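Local coordinates for 5-formaminoimidazole-4-carboxamide-1-(beta)-D-ribofuranosyl 5'-monophosphate synthetase (PDB 2R7L), which catalyses the ATP- and formate-dependent formylation of AICAR to FAICAR, without folates, in purine biosynthesis, at residues E80-L85 with F108-F113; E147-T152 with A196-Y201; A280-K283 with G289-G292; H31-A36 with K59-F64. All blocks are in the same frame, centred on the assembly; numbering follows the deposited sequence.

Contact 1: E80-L85 with F108-F113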
loop_
_atom_site.group_PDB
_atom_site.type_symbol
_atom_site.label_atom_id
_atom_site.label_comp_id
_atom_site.label_asym_id
_atom_site.label_seq_id
_atom_site.Cartn_x
_atom_site.Cartn_y
_atom_site.Cartn_z
ATOM N N GLU A 80 -13.114 -31.105 -20.067
ATOM C CA GLU A 80 -13.078 -30.386 -21.341
ATOM C C GLU A 80 -13.234 -28.885 -21.170
ATOM O O GLU A 80 -12.455 -28.112 -21.723
ATOM C CB GLU A 80 -14.123 -30.925 -22.324
ATOM C CG GLU A 80 -13.510 -31.649 -23.519
ATOM C CD GLU A 80 -12.796 -30.705 -24.476
ATOM O OE1 GLU A 80 -13.390 -29.670 -24.844
ATOM O OE2 GLU A 80 -11.645 -30.999 -24.866
ATOM N N LYS A 81 -14.247 -28.478 -20.413
ATOM C CA LYS A 81 -14.428 -27.076 -20.083
ATOM C C LYS A 81 -13.146 -26.489 -19.495
ATOM O O LYS A 81 -12.740 -25.389 -19.861
ATOM C CB LYS A 81 -15.576 -26.901 -19.097
ATOM C CG LYS A 81 -16.884 -27.495 -19.562
ATOM C CD LYS A 81 -18.005 -27.112 -18.613
ATOM C CE LYS A 81 -19.329 -27.714 -19.038
ATOM N NZ LYS A 81 -20.409 -27.347 -18.088
ATOM N N LEU A 82 -12.508 -27.233 -18.594
ATOM C CA LEU A 82 -11.283 -26.769 -17.950
ATOM C C LEU A 82 -10.151 -26.614 -18.952
ATOM O O LEU A 82 -9.323 -25.708 -18.837
ATOM C CB LEU A 82 -10.853 -27.716 -16.827
ATOM C CG LEU A 82 -11.677 -27.741 -15.537
ATOM C CD1 LEU A 82 -11.185 -28.852 -14.615
ATOM C CD2 LEU A 82 -11.627 -26.392 -14.831
ATOM N N ARG A 83 -10.114 -27.508 -19.934
ATOM C CA ARG A 83 -9.085 -27.455 -20.963
ATOM C C ARG A 83 -9.344 -26.316 -21.947
ATOM O O ARG A 83 -8.407 -25.717 -22.464
ATOM C CB ARG A 83 -8.987 -28.789 -21.707
ATOM C CG ARG A 83 -8.061 -29.812 -21.056
ATOM C CD ARG A 83 -7.878 -31.014 -21.969
ATOM N NE ARG A 83 -9.171 -31.577 -22.348
ATOM C CZ ARG A 83 -9.638 -32.745 -21.920
ATOM N NH1 ARG A 83 -8.906 -33.498 -21.109
ATOM N NH2 ARG A 83 -10.834 -33.163 -22.314
ATOM N N GLU A 84 -10.618 -26.021 -22.189
ATOM C CA GLU A 84 -11.001 -24.962 -23.118
ATOM C C GLU A 84 -10.819 -23.587 -22.485
ATOM O O GLU A 84 -10.806 -22.570 -23.178
ATOM C CB GLU A 84 -12.456 -25.131 -23.557
ATOM C CG GLU A 84 -12.689 -26.258 -24.553
ATOM C CD GLU A 84 -14.164 -26.471 -24.857
ATOM O OE1 GLU A 84 -15.004 -25.716 -24.317
ATOM O OE2 GLU A 84 -14.487 -27.397 -25.635
ATOM N N LEU A 85 -10.687 -23.571 -21.161
ATOM C CA LEU A 85 -10.506 -22.338 -20.412
ATOM C C LEU A 85 -9.038 -22.106 -20.132
ATOM O O LEU A 85 -8.670 -21.118 -19.494
ATOM C CB LEU A 85 -11.291 -22.389 -19.102
ATOM C CG LEU A 85 -12.790 -22.128 -19.240
ATOM C CD1 LEU A 85 -13.496 -22.429 -17.938
ATOM C CD2 LEU A 85 -13.049 -20.693 -19.670
ATOM N N PHE A 108 -7.759 -37.994 -14.992
ATOM C CA PHE A 108 -7.986 -36.542 -14.978
ATOM C C PHE A 108 -7.007 -35.815 -15.897
ATOM O O PHE A 108 -5.919 -35.429 -15.477
ATOM C CB PHE A 108 -7.893 -35.986 -13.550
ATOM C CG PHE A 108 -8.510 -34.629 -13.391
ATOM C CD1 PHE A 108 -7.721 -33.511 -13.184
ATOM C CD2 PHE A 108 -9.881 -34.471 -13.462
ATOM C CE1 PHE A 108 -8.293 -32.257 -13.043
ATOM C CE2 PHE A 108 -10.456 -33.218 -13.324
ATOM C CZ PHE A 108 -9.661 -32.115 -13.113
ATOM N N LEU A 109 -7.403 -35.632 -17.154
ATOM C CA LEU A 109 -6.516 -35.054 -18.162
ATOM C C LEU A 109 -6.585 -33.527 -18.197
ATOM O O LEU A 109 -7.116 -32.937 -19.139
ATOM C CB LEU A 109 -6.828 -35.637 -19.543
ATOM C CG LEU A 109 -6.547 -37.130 -19.728
ATOM C CD1 LEU A 109 -7.116 -37.620 -21.052
ATOM C CD2 LEU A 109 -5.054 -37.409 -19.639
ATOM N N VAL A 110 -6.051 -32.898 -17.155
ATOM C CA VAL A 110 -5.975 -31.445 -17.065
ATOM C C VAL A 110 -4.676 -31.108 -16.361
ATOM O O VAL A 110 -4.342 -31.736 -15.362
ATOM C CB VAL A 110 -7.152 -30.858 -16.268
ATOM C CG1 VAL A 110 -7.216 -29.335 -16.434
ATOM C CG2 VAL A 110 -8.457 -31.488 -16.707
ATOM N N PRO A 111 -3.915 -30.137 -16.896
ATOM C CA PRO A 111 -2.672 -29.744 -16.246
ATOM C C PRO A 111 -2.920 -29.431 -14.774
ATOM O O PRO A 111 -3.962 -28.876 -14.428
ATOM C CB PRO A 111 -2.267 -28.484 -17.011
ATOM C CG PRO A 111 -2.851 -28.677 -18.361
ATOM C CD PRO A 111 -4.158 -29.371 -18.131
ATOM N N MET A 112 -1.979 -29.799 -13.915
ATOM C CA MET A 112 -2.195 -29.697 -12.476
ATOM C C MET A 112 -0.926 -29.206 -11.818
ATOM O O MET A 112 0.149 -29.727 -12.091
ATOM C CB MET A 112 -2.585 -31.059 -11.896
ATOM C CG MET A 112 -3.744 -31.010 -10.907
ATOM S SD MET A 112 -4.110 -32.621 -10.166
ATOM C CE MET A 112 -2.507 -32.989 -9.437
ATOM N N PHE A 113 -1.046 -28.192 -10.966
ATOM C CA PHE A 113 0.112 -27.693 -10.238
ATOM C C PHE A 113 0.551 -28.726 -9.197
ATOM O O PHE A 113 -0.269 -29.223 -8.431
ATOM C CB PHE A 113 -0.215 -26.359 -9.556
ATOM C CG PHE A 113 0.950 -25.755 -8.827
ATOM C CD1 PHE A 113 1.911 -25.026 -9.511
ATOM C CD2 PHE A 113 1.091 -25.922 -7.459
ATOM C CE1 PHE A 113 2.991 -24.470 -8.844
ATOM C CE2 PHE A 113 2.168 -25.372 -6.785
ATOM C CZ PHE A 113 3.117 -24.635 -7.478
#

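Contact 2: E147-T152 with A196-Y201. With ATP (adenosine-5'-triphosphate), chain E.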
loop_
_atom_site.group_PDB
_atom_site.type_symbol
_atom_site.label_atom_id
_atom_site.label_comp_id
_atom_site.label_asym_id
_atom_site.label_seq_id
_atom_site.Cartn_x
_atom_site.Cartn_y
_atom_site.Cartn_z
ATOM N N GLU A 147 -1.335 -55.595 22.492
ATOM C CA GLU A 147 -0.515 -56.234 23.526
ATOM C C GLU A 147 0.843 -55.558 23.728
ATOM O O GLU A 147 1.534 -55.821 24.712
ATOM C CB GLU A 147 -0.337 -57.735 23.236
ATOM C CG GLU A 147 -1.532 -58.598 23.651
ATOM C CD GLU A 147 -2.800 -58.272 22.870
ATOM O OE1 GLU A 147 -2.702 -58.009 21.652
ATOM O OE2 GLU A 147 -3.899 -58.281 23.469
ATOM N N ASP A 148 1.221 -54.677 22.805
ATOM C CA ASP A 148 2.521 -54.019 22.877
ATOM C C ASP A 148 2.479 -52.686 23.635
ATOM O O ASP A 148 3.521 -52.069 23.870
ATOM C CB ASP A 148 3.096 -53.824 21.474
ATOM C CG ASP A 148 3.528 -55.132 20.832
ATOM O OD1 ASP A 148 4.396 -55.822 21.413
ATOM O OD2 ASP A 148 3.007 -55.464 19.742
ATOM N N ILE A 149 1.277 -52.262 24.025
ATOM C CA ILE A 149 1.083 -50.986 24.711
ATOM C C ILE A 149 1.838 -50.962 26.035
ATOM O O ILE A 149 1.598 -51.796 26.907
ATOM C CB ILE A 149 -0.409 -50.711 25.011
ATOM C CG1 ILE A 149 -1.193 -50.350 23.752
ATOM C CG2 ILE A 149 -0.540 -49.558 25.985
ATOM C CD1 ILE A 149 -0.760 -51.055 22.511
ATOM N N ASP A 150 2.751 -50.010 26.183
ATOM C CA ASP A 150 3.523 -49.864 27.412
ATOM C C ASP A 150 3.500 -48.412 27.876
ATOM O O ASP A 150 4.238 -48.017 28.776
ATOM C CB ASP A 150 4.965 -50.320 27.190
ATOM C CG ASP A 150 5.683 -49.497 26.132
ATOM O OD1 ASP A 150 5.059 -48.576 25.562
ATOM O OD2 ASP A 150 6.872 -49.767 25.867
ATOM N N GLY A 151 2.654 -47.614 27.239
ATOM C CA GLY A 151 2.516 -46.207 27.586
ATOM C C GLY A 151 1.181 -45.703 27.089
ATOM O O GLY A 151 0.307 -46.493 26.741
ATOM N N THR A 152 1.015 -44.388 27.054
ATOM C CA THR A 152 -0.211 -43.819 26.531
ATOM C C THR A 152 -0.139 -43.833 25.008
ATOM O O THR A 152 0.891 -43.502 24.414
ATOM C CB THR A 152 -0.461 -42.397 27.072
ATOM O OG1 THR A 152 -0.403 -42.426 28.502
ATOM C CG2 THR A 152 -1.833 -41.888 26.651
ATOM N N ALA A 196 -6.811 -51.422 13.310
ATOM C CA ALA A 196 -6.502 -50.256 14.125
ATOM C C ALA A 196 -5.029 -49.882 14.027
ATOM O O ALA A 196 -4.157 -50.752 14.033
ATOM C CB ALA A 196 -6.878 -50.517 15.572
ATOM N N HIS A 197 -4.760 -48.585 13.929
ATOM C CA HIS A 197 -3.393 -48.089 13.969
ATOM C C HIS A 197 -3.107 -47.482 15.340
ATOM O O HIS A 197 -3.755 -46.523 15.757
ATOM C CB HIS A 197 -3.145 -47.066 12.858
ATOM C CG HIS A 197 -1.773 -46.465 12.886
ATOM N ND1 HIS A 197 -0.668 -47.105 12.363
ATOM C CD2 HIS A 197 -1.324 -45.286 13.379
ATOM C CE1 HIS A 197 0.399 -46.344 12.530
ATOM N NE2 HIS A 197 0.030 -45.235 13.144
ATOM N N ILE A 198 -2.128 -48.053 16.033
ATOM C CA ILE A 198 -1.805 -47.658 17.396
ATOM C C ILE A 198 -0.452 -46.987 17.414
ATOM O O ILE A 198 0.537 -47.576 16.973
ATOM C CB ILE A 198 -1.740 -48.895 18.331
ATOM C CG1 ILE A 198 -2.999 -49.755 18.177
ATOM C CG2 ILE A 198 -1.519 -48.473 19.784
ATOM C CD1 ILE A 198 -2.927 -51.091 18.896
ATOM N N GLU A 199 -0.394 -45.757 17.923
ATOM C CA GLU A 199 0.891 -45.074 18.046
ATOM C C GLU A 199 1.026 -44.296 19.342
ATOM O O GLU A 199 0.041 -43.945 19.991
ATOM C CB GLU A 199 1.152 -44.144 16.846
ATOM C CG GLU A 199 0.094 -43.058 16.646
ATOM C CD GLU A 199 0.458 -42.068 15.542
ATOM O OE1 GLU A 199 1.158 -42.460 14.584
ATOM O OE2 GLU A 199 0.039 -40.893 15.633
ATOM N N GLU A 200 2.272 -44.026 19.698
ATOM C CA GLU A 200 2.591 -43.225 20.859
ATOM C C GLU A 200 1.780 -41.930 20.895
ATOM O O GLU A 200 1.758 -41.174 19.927
ATOM C CB GLU A 200 4.081 -42.901 20.835
ATOM C CG GLU A 200 4.517 -41.891 21.866
ATOM C CD GLU A 200 5.967 -41.513 21.708
ATOM O OE1 GLU A 200 6.563 -41.855 20.661
ATOM O OE2 GLU A 200 6.513 -40.882 22.636
ATOM N N TYR A 201 1.099 -41.682 22.007
ATOM C CA TYR A 201 0.459 -40.394 22.207
ATOM C C TYR A 201 1.569 -39.402 22.540
ATOM O O TYR A 201 2.227 -39.530 23.577
ATOM C CB TYR A 201 -0.570 -40.455 23.341
ATOM C CG TYR A 201 -1.452 -39.229 23.395
ATOM C CD1 TYR A 201 -2.727 -39.247 22.845
ATOM C CD2 TYR A 201 -1.000 -38.044 23.972
ATOM C CE1 TYR A 201 -3.540 -38.126 22.879
ATOM C CE2 TYR A 201 -1.807 -36.911 24.015
ATOM C CZ TYR A 201 -3.073 -36.960 23.460
ATOM O OH TYR A 201 -3.884 -35.850 23.491
HETATM P PG ATP E . -6.864 -33.756 9.653
HETATM O O1G ATP E . -6.846 -33.685 8.142
HETATM O O2G ATP E . -5.733 -33.005 10.327
HETATM O O3G ATP E . -8.224 -33.487 10.253
HETATM P PB ATP E . -5.152 -36.031 9.791
HETATM O O1B ATP E . -4.224 -35.094 9.058
HETATM O O2B ATP E . -5.374 -37.415 9.224
HETATM O O3B ATP E . -6.597 -35.325 9.975
HETATM P PA ATP E . -4.849 -37.375 12.319
HETATM O O1A ATP E . -3.643 -38.278 12.321
HETATM O O2A ATP E . -6.241 -37.902 12.097
HETATM O O3A ATP E . -4.561 -36.153 11.291
HETATM O "O5'" ATP E . -4.845 -36.600 13.720
HETATM C "C5'" ATP E . -6.032 -35.971 14.174
HETATM C "C4'" ATP E . -5.726 -35.311 15.508
HETATM O "O4'" ATP E . -5.443 -36.303 16.502
HETATM C "C3'" ATP E . -4.490 -34.430 15.457
HETATM O "O3'" ATP E . -4.796 -33.102 15.019
HETATM C "C2'" ATP E . -3.996 -34.466 16.890
HETATM O "O2'" ATP E . -4.671 -33.482 17.673
HETATM C "C1'" ATP E . -4.410 -35.847 17.381
HETATM N N9 ATP E . -3.249 -36.744 17.228
HETATM C C8 ATP E . -2.944 -37.423 16.105
HETATM N N7 ATP E . -1.812 -38.149 16.273
HETATM C C5 ATP E . -1.385 -37.951 17.534
HETATM C C6 ATP E . -0.257 -38.432 18.361
HETATM N N6 ATP E . 0.668 -39.287 17.861
HETATM N N1 ATP E . -0.175 -37.969 19.624
HETATM C C2 ATP E . -1.087 -37.110 20.132
HETATM N N3 ATP E . -2.139 -36.643 19.440
HETATM C C4 ATP E . -2.330 -37.011 18.156
#

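Contact 3: A280-K283 with G289-G292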
loop_
_atom_site.group_PDB
_atom_site.type_symbol
_atom_site.label_atom_id
_atom_site.label_comp_id
_atom_site.label_asym_id
_atom_site.label_seq_id
_atom_site.Cartn_x
_atom_site.Cartn_y
_atom_site.Cartn_z
ATOM N N ALA A 280 14.661 -33.384 0.111
ATOM C CA ALA A 280 15.799 -34.110 -0.437
ATOM C C ALA A 280 15.500 -35.595 -0.638
ATOM O O ALA A 280 15.922 -36.183 -1.631
ATOM C CB ALA A 280 17.033 -33.918 0.445
ATOM N N LYS A 281 14.759 -36.200 0.289
ATOM C CA LYS A 281 14.427 -37.617 0.160
ATOM C C LYS A 281 13.324 -37.861 -0.859
ATOM O O LYS A 281 13.370 -38.840 -1.599
ATOM C CB LYS A 281 14.049 -38.239 1.513
ATOM C CG LYS A 281 13.817 -39.765 1.458
ATOM C CD LYS A 281 15.081 -40.548 1.053
ATOM C CE LYS A 281 16.225 -40.310 2.038
ATOM N NZ LYS A 281 17.533 -40.885 1.590
ATOM N N ALA A 282 12.331 -36.978 -0.898
ATOM C CA ALA A 282 11.210 -37.136 -1.829
ATOM C C ALA A 282 11.671 -36.998 -3.282
ATOM O O ALA A 282 11.037 -37.521 -4.199
ATOM C CB ALA A 282 10.112 -36.138 -1.521
ATOM N N LYS A 283 12.775 -36.288 -3.485
ATOM C CA LYS A 283 13.393 -36.209 -4.806
ATOM C C LYS A 283 13.849 -37.597 -5.264
ATOM O O LYS A 283 13.621 -37.985 -6.411
ATOM C CB LYS A 283 14.573 -35.237 -4.792
ATOM C CG LYS A 283 14.171 -33.772 -4.888
ATOM C CD LYS A 283 15.373 -32.855 -4.728
ATOM C CE LYS A 283 14.988 -31.404 -4.972
ATOM N NZ LYS A 283 15.920 -30.484 -4.270
ATOM N N GLY A 289 9.826 -35.011 -6.817
ATOM C CA GLY A 289 9.726 -34.778 -5.381
ATOM C C GLY A 289 8.550 -33.891 -5.026
ATOM O O GLY A 289 7.493 -33.960 -5.660
ATOM N N MET A 290 8.736 -33.057 -4.008
ATOM C CA MET A 290 7.704 -32.115 -3.588
ATOM C C MET A 290 7.674 -30.937 -4.550
ATOM O O MET A 290 8.719 -30.423 -4.944
ATOM C CB MET A 290 7.982 -31.616 -2.167
ATOM C CG MET A 290 8.215 -32.734 -1.156
ATOM S SD MET A 290 6.717 -33.380 -0.386
ATOM C CE MET A 290 5.442 -32.930 -1.558
ATOM N N ILE A 291 6.477 -30.521 -4.942
ATOM C CA ILE A 291 6.338 -29.345 -5.797
ATOM C C ILE A 291 5.317 -28.396 -5.190
ATOM O O ILE A 291 4.129 -28.706 -5.117
ATOM C CB ILE A 291 5.932 -29.724 -7.243
ATOM C CG1 ILE A 291 6.957 -30.682 -7.867
ATOM C CG2 ILE A 291 5.760 -28.479 -8.102
ATOM C CD1 ILE A 291 8.350 -30.106 -8.022
ATOM N N GLY A 292 5.787 -27.240 -4.736
ATOM C CA GLY A 292 4.897 -26.255 -4.157
ATOM C C GLY A 292 4.608 -26.494 -2.686
ATOM O O GLY A 292 5.521 -26.772 -1.901
#

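Contact 4: H31-A36 with K59-F64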
loop_
_atom_site.group_PDB
_atom_site.type_symbol
_atom_site.label_atom_id
_atom_site.label_comp_id
_atom_site.label_asym_id
_atom_site.label_seq_id
_atom_site.Cartn_x
_atom_site.Cartn_y
_atom_site.Cartn_z
ATOM N N HIS A 31 -8.365 -18.709 -0.795
ATOM C CA HIS A 31 -7.099 -18.011 -0.985
ATOM C C HIS A 31 -6.329 -18.518 -2.194
ATOM O O HIS A 31 -5.461 -17.824 -2.718
ATOM C CB HIS A 31 -6.235 -17.998 0.285
ATOM C CG HIS A 31 -5.821 -19.354 0.768
ATOM N ND1 HIS A 31 -4.712 -20.011 0.282
ATOM C CD2 HIS A 31 -6.351 -20.161 1.716
ATOM C CE1 HIS A 31 -4.587 -21.172 0.896
ATOM N NE2 HIS A 31 -5.563 -21.282 1.779
ATOM N N ILE A 32 -6.654 -19.723 -2.649
ATOM C CA ILE A 32 -6.133 -20.197 -3.918
ATOM C C ILE A 32 -6.641 -19.297 -5.042
ATOM O O ILE A 32 -5.884 -18.920 -5.940
ATOM C CB ILE A 32 -6.555 -21.654 -4.216
ATOM C CG1 ILE A 32 -5.730 -22.635 -3.382
ATOM C CG2 ILE A 32 -6.387 -21.968 -5.704
ATOM C CD1 ILE A 32 -6.267 -24.077 -3.408
ATOM N N LEU A 33 -7.928 -18.964 -4.991
ATOM C CA LEU A 33 -8.536 -18.131 -6.015
ATOM C C LEU A 33 -8.162 -16.655 -5.800
ATOM O O LEU A 33 -7.751 -15.971 -6.742
ATOM C CB LEU A 33 -10.056 -18.337 -6.053
ATOM C CG LEU A 33 -10.556 -19.746 -6.405
ATOM C CD1 LEU A 33 -12.078 -19.830 -6.349
ATOM C CD2 LEU A 33 -10.042 -20.208 -7.769
ATOM N N LYS A 34 -8.287 -16.174 -4.564
ATOM C CA LYS A 34 -7.855 -14.810 -4.235
ATOM C C LYS A 34 -6.404 -14.572 -4.631
ATOM O O LYS A 34 -6.087 -13.581 -5.281
ATOM C CB LYS A 34 -8.039 -14.499 -2.750
ATOM C CG LYS A 34 -7.761 -13.034 -2.376
ATOM C CD LYS A 34 -8.692 -12.093 -3.117
ATOM C CE LYS A 34 -8.342 -10.628 -2.860
ATOM N NZ LYS A 34 -9.380 -9.725 -3.414
ATOM N N GLY A 35 -5.523 -15.478 -4.229
ATOM C CA GLY A 35 -4.105 -15.350 -4.552
ATOM C C GLY A 35 -3.863 -15.262 -6.046
ATOM O O GLY A 35 -3.001 -14.515 -6.502
ATOM N N ALA A 36 -4.621 -16.046 -6.805
ATOM C CA ALA A 36 -4.546 -16.034 -8.260
ATOM C C ALA A 36 -4.959 -14.682 -8.844
ATOM O O ALA A 36 -4.261 -14.128 -9.681
ATOM C CB ALA A 36 -5.413 -17.137 -8.833
ATOM N N LYS A 59 -16.306 -12.785 -4.032
ATOM C CA LYS A 59 -15.987 -12.192 -5.341
ATOM C C LYS A 59 -14.643 -12.664 -5.856
ATOM O O LYS A 59 -13.867 -11.892 -6.406
ATOM C CB LYS A 59 -16.010 -10.659 -5.267
ATOM C CG LYS A 59 -17.385 -10.059 -4.977
ATOM C CD LYS A 59 -18.353 -10.343 -6.113
ATOM C CE LYS A 59 -19.792 -10.026 -5.720
ATOM N NZ LYS A 59 -20.753 -10.839 -6.524
ATOM N N VAL A 60 -14.396 -13.955 -5.702
ATOM C CA VAL A 60 -13.061 -14.496 -5.811
ATOM C C VAL A 60 -12.915 -15.330 -7.080
ATOM O O VAL A 60 -11.808 -15.683 -7.491
ATOM C CB VAL A 60 -12.736 -15.290 -4.504
ATOM C CG1 VAL A 60 -12.809 -16.803 -4.708
ATOM C CG2 VAL A 60 -11.416 -14.850 -3.932
ATOM N N ALA A 61 -14.040 -15.618 -7.726
ATOM C CA ALA A 61 -14.009 -16.438 -8.930
ATOM C C ALA A 61 -14.609 -15.697 -10.113
ATOM O O ALA A 61 -15.688 -15.104 -10.010
ATOM C CB ALA A 61 -14.732 -17.757 -8.701
ATOM N N ASP A 62 -13.901 -15.732 -11.235
ATOM C CA ASP A 62 -14.356 -15.048 -12.436
ATOM C C ASP A 62 -15.341 -15.904 -13.218
ATOM O O ASP A 62 -16.339 -15.398 -13.719
ATOM C CB ASP A 62 -13.169 -14.672 -13.321
ATOM C CG ASP A 62 -12.294 -13.598 -12.700
ATOM O OD1 ASP A 62 -12.826 -12.720 -11.981
ATOM O OD2 ASP A 62 -11.071 -13.630 -12.942
ATOM N N LYS A 63 -15.048 -17.198 -13.323
ATOM C CA LYS A 63 -15.920 -18.134 -14.023
ATOM C C LYS A 63 -16.329 -19.272 -13.085
ATOM O O LYS A 63 -15.490 -19.835 -12.384
ATOM C CB LYS A 63 -15.197 -18.713 -15.243
ATOM C CG LYS A 63 -16.065 -18.897 -16.493
ATOM C CD LYS A 63 -17.485 -19.348 -16.164
ATOM C CE LYS A 63 -18.258 -19.768 -17.408
ATOM N NZ LYS A 63 -17.883 -21.141 -17.852
ATOM N N PHE A 64 -17.617 -19.604 -13.069
ATOM C CA PHE A 64 -18.098 -20.777 -12.338
ATOM C C PHE A 64 -18.420 -21.925 -13.287
ATOM O O PHE A 64 -19.095 -21.730 -14.299
ATOM C CB PHE A 64 -19.350 -20.440 -11.532
ATOM C CG PHE A 64 -19.111 -19.455 -10.433
ATOM C CD1 PHE A 64 -18.538 -19.857 -9.238
ATOM C CD2 PHE A 64 -19.451 -18.120 -10.595
ATOM C CE1 PHE A 64 -18.315 -18.952 -8.222
ATOM C CE2 PHE A 64 -19.227 -17.206 -9.582
ATOM C CZ PHE A 64 -18.659 -17.625 -8.392
#

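Contact 1: E80-L85 with F108-F113
The chain of Arg83 leaves the helix 76-84 with CD anti to CA (chi2 -172°), then bends at chi3 (-54°), which swings its guanidinium to the carbonyl of Leu109. NH1 donates to Leu109 O at 2.7 Å, in the carbonyl plane and on a lone pair. The N-H...O angle of 135° is well short of straight, and the oxygen is tilted from the guanidinium plane. The same nitrogen also runs close to the CB of Leu109. One turn back, Glu80 OE2 meets the other terminal nitrogen, Arg83 NH2, in a salt bridge of 3.4 Å whose hydrogen bond is weak; Glu76 pairs with NH2 as well. Leu109 is the centre of an inverse gamma turn, and its own oxygen faces the helix. The helix belongs to the Rossmann-like N-terminal region, where 76-84 connects strand 63-66 to 87-89, the two outermost strands of the parallel sheet. Without the Arg83 guanidinium, as with an alanine here, Leu109 O would probably lose this donor, and Glu80 and Glu76 their positive partner. Beside the polar bridge, Leu82 turns its CB toward Val110 CG1 (4.0 Å), while its CD1 comes obliquely to CZ of the Phe108 ring at 3.9 Å. Val110 CG2 lies 3.7 Å above one face of that ring, toward its rim, and Phe95 meets Phe108 edge-to-face.

Contact 2: E147-T152 with A196-Y201
Tyr201 is held at its backbone by Thr152 and meets the adenine of ATP with its ring. Its amide donates to Thr152 O over 3.0 Å in a nearly straight bond (168°), although the donor is tilted 35° from the carbonyl plane. The side chain has CG anti to the backbone N, lying alongside Thr152, whose CG2 sits 3.8 Å from Tyr201 CB. One face of the phenol receives the base: ATP C2 stands 3.6 Å above the ring plane, over its centre. The base plane is inclined by about 45° to the phenol, so C2 leads onto the face and the rings are not stacked in parallel. Two acceptors hold the exocyclic amine, Glu199 OE2 at 2.8 Å from ATP N6 and Glu200 O at 3.0 Å from the same nitrogen. In the next shell, Lys156 forms a salt bridge with Glu199 OE2, and His197 NE2 makes a weak bond of 3.3 Å to Glu199 OE1, so both carboxylate oxygens are engaged. Further along, the side chains of Ile149 and Ile198 cross at about a right angle, CD1 of Ile149 3.8 Å from CG2 of Ile198, an apolar contact between the loop and the strand. Glu199 to Tyr201, with Val202, form the adenine-binding linker of this ATP-grasp enzyme. The hydroxyl of Thr152 is hydrogen-bonded to Ser170, and Met247 and Ile239 of a neighbouring subunit pack on Thr152 and Tyr201. Strand 197-200 runs antiparallel between 142-143 and 153-156, with Phe175 of helix 172-184 against Ile198.

Contact 3: A280-K283 with G289-G292
Ala282 and Gly289 meet backbone to backbone: Gly289, with positive phi (105°), passes close to the last turn of helix 268-285, its CA 4.0 Å from the CA of Lys283. The closest approach is a C-H...O contact from Gly289 CA to Ala282 O, 3.3 Å long with 134° at the hydrogen. Any side chain at the glycine would point at the helix: a beta carbon would sit 3.1 Å from Lys283 N and would also press on the carbonyl oxygen of the residue before. Both the approach and the backbone angles therefore depend on the missing side chain. The methyl of Ala282 touches Met290 CG at 3.9 Å. Met290 starts with CG beside its backbone N and then bends at chi2 and again at chi3 (22°), well away from a staggered angle, so its CE curls back toward its own CB. Leu131 of helix 125-135 also packs on Ala282, while Ile118 and Ala313 close on Met290. Lys283 sends its chain away from the loop, and its NZ forms a salt bridge with Asp218. Gly289 O accepts a hydrogen bond from Asn115 ND2. The contact closes the short connection from helix 268-285 to strand 292-300 in the ATP-grasp fold, and that strand carries Gln297, a predicted magnesium ligand.

Contact 4: H31-A36 with K59-F64
Leu33 is the first residue of helix 29-38 to meet segment 59-64, the loop leading into strand 63-66, in the Rossmann-like part of the fold where this helix joins parallel strands 20-24 and 43-47. Its side chain crosses Val60 at about a right angle. Leu33 CB lies only 3.4 Å from Val60 CG1, tighter than usual for two carbons, and Leu33 CD1 lies 3.5 Å from the same methyl. The same Leu33 CD1 also touches Ala61 CB at 4.1 Å, and Cys45 and Thr23 of the neighbouring strands pack against Leu33, so this leucine fills the space between helix and sheet. Lys34, next in sequence, meets the other branch of the valine: Val60 CG2 lies 3.5 Å from Lys34 N and 3.6 Å from Lys34 CB, pressed on the helix backbone. The chain of Lys34 then bends at chi2 and carries NZ to the carbonyl oxygen of Leu331 of a neighbouring subunit. Gly35 follows, and its amide donates to His31 O in a regular helical bond of 2.8 Å; a beta carbon at Gly35 would clash with that oxygen. Lys59, the first residue after helix 53-57 to leave helical angles, has positive phi and precedes Val60. An alanine at Val60 would take away both methyls and is likely to open a gap beside Leu33 and Lys34. The chi1 of Val60, 104°, lies off a staggered position, so how tight the fit really is remains doubtful, while its carbonyl oxygen is hydrogen-bonded to Thr43 OG1.

From the N terminus the contacts come in series, and none nests in or crosses another. Contact 4 closes first, bringing 59-64 back to helix 29-38 after 22 intervening residues, and strand 63-66 then leads on to helix 76-84 of contact 1. Contact 1 closes a loop of the same length, and these two share the Rossmann-like region, their centres about 17 Å apart. Contact 2 closes a longer loop of 43 residues at the ATP-binding sheet, its centre about 44 Å from those of both contacts 1 and 4. Contact 3 closes the shortest loop, five residues. It touches contact 1 where Phe113 CE2 lies 3.9 Å from Gly292 CA, joining the N-terminal region to the ATP-grasp core.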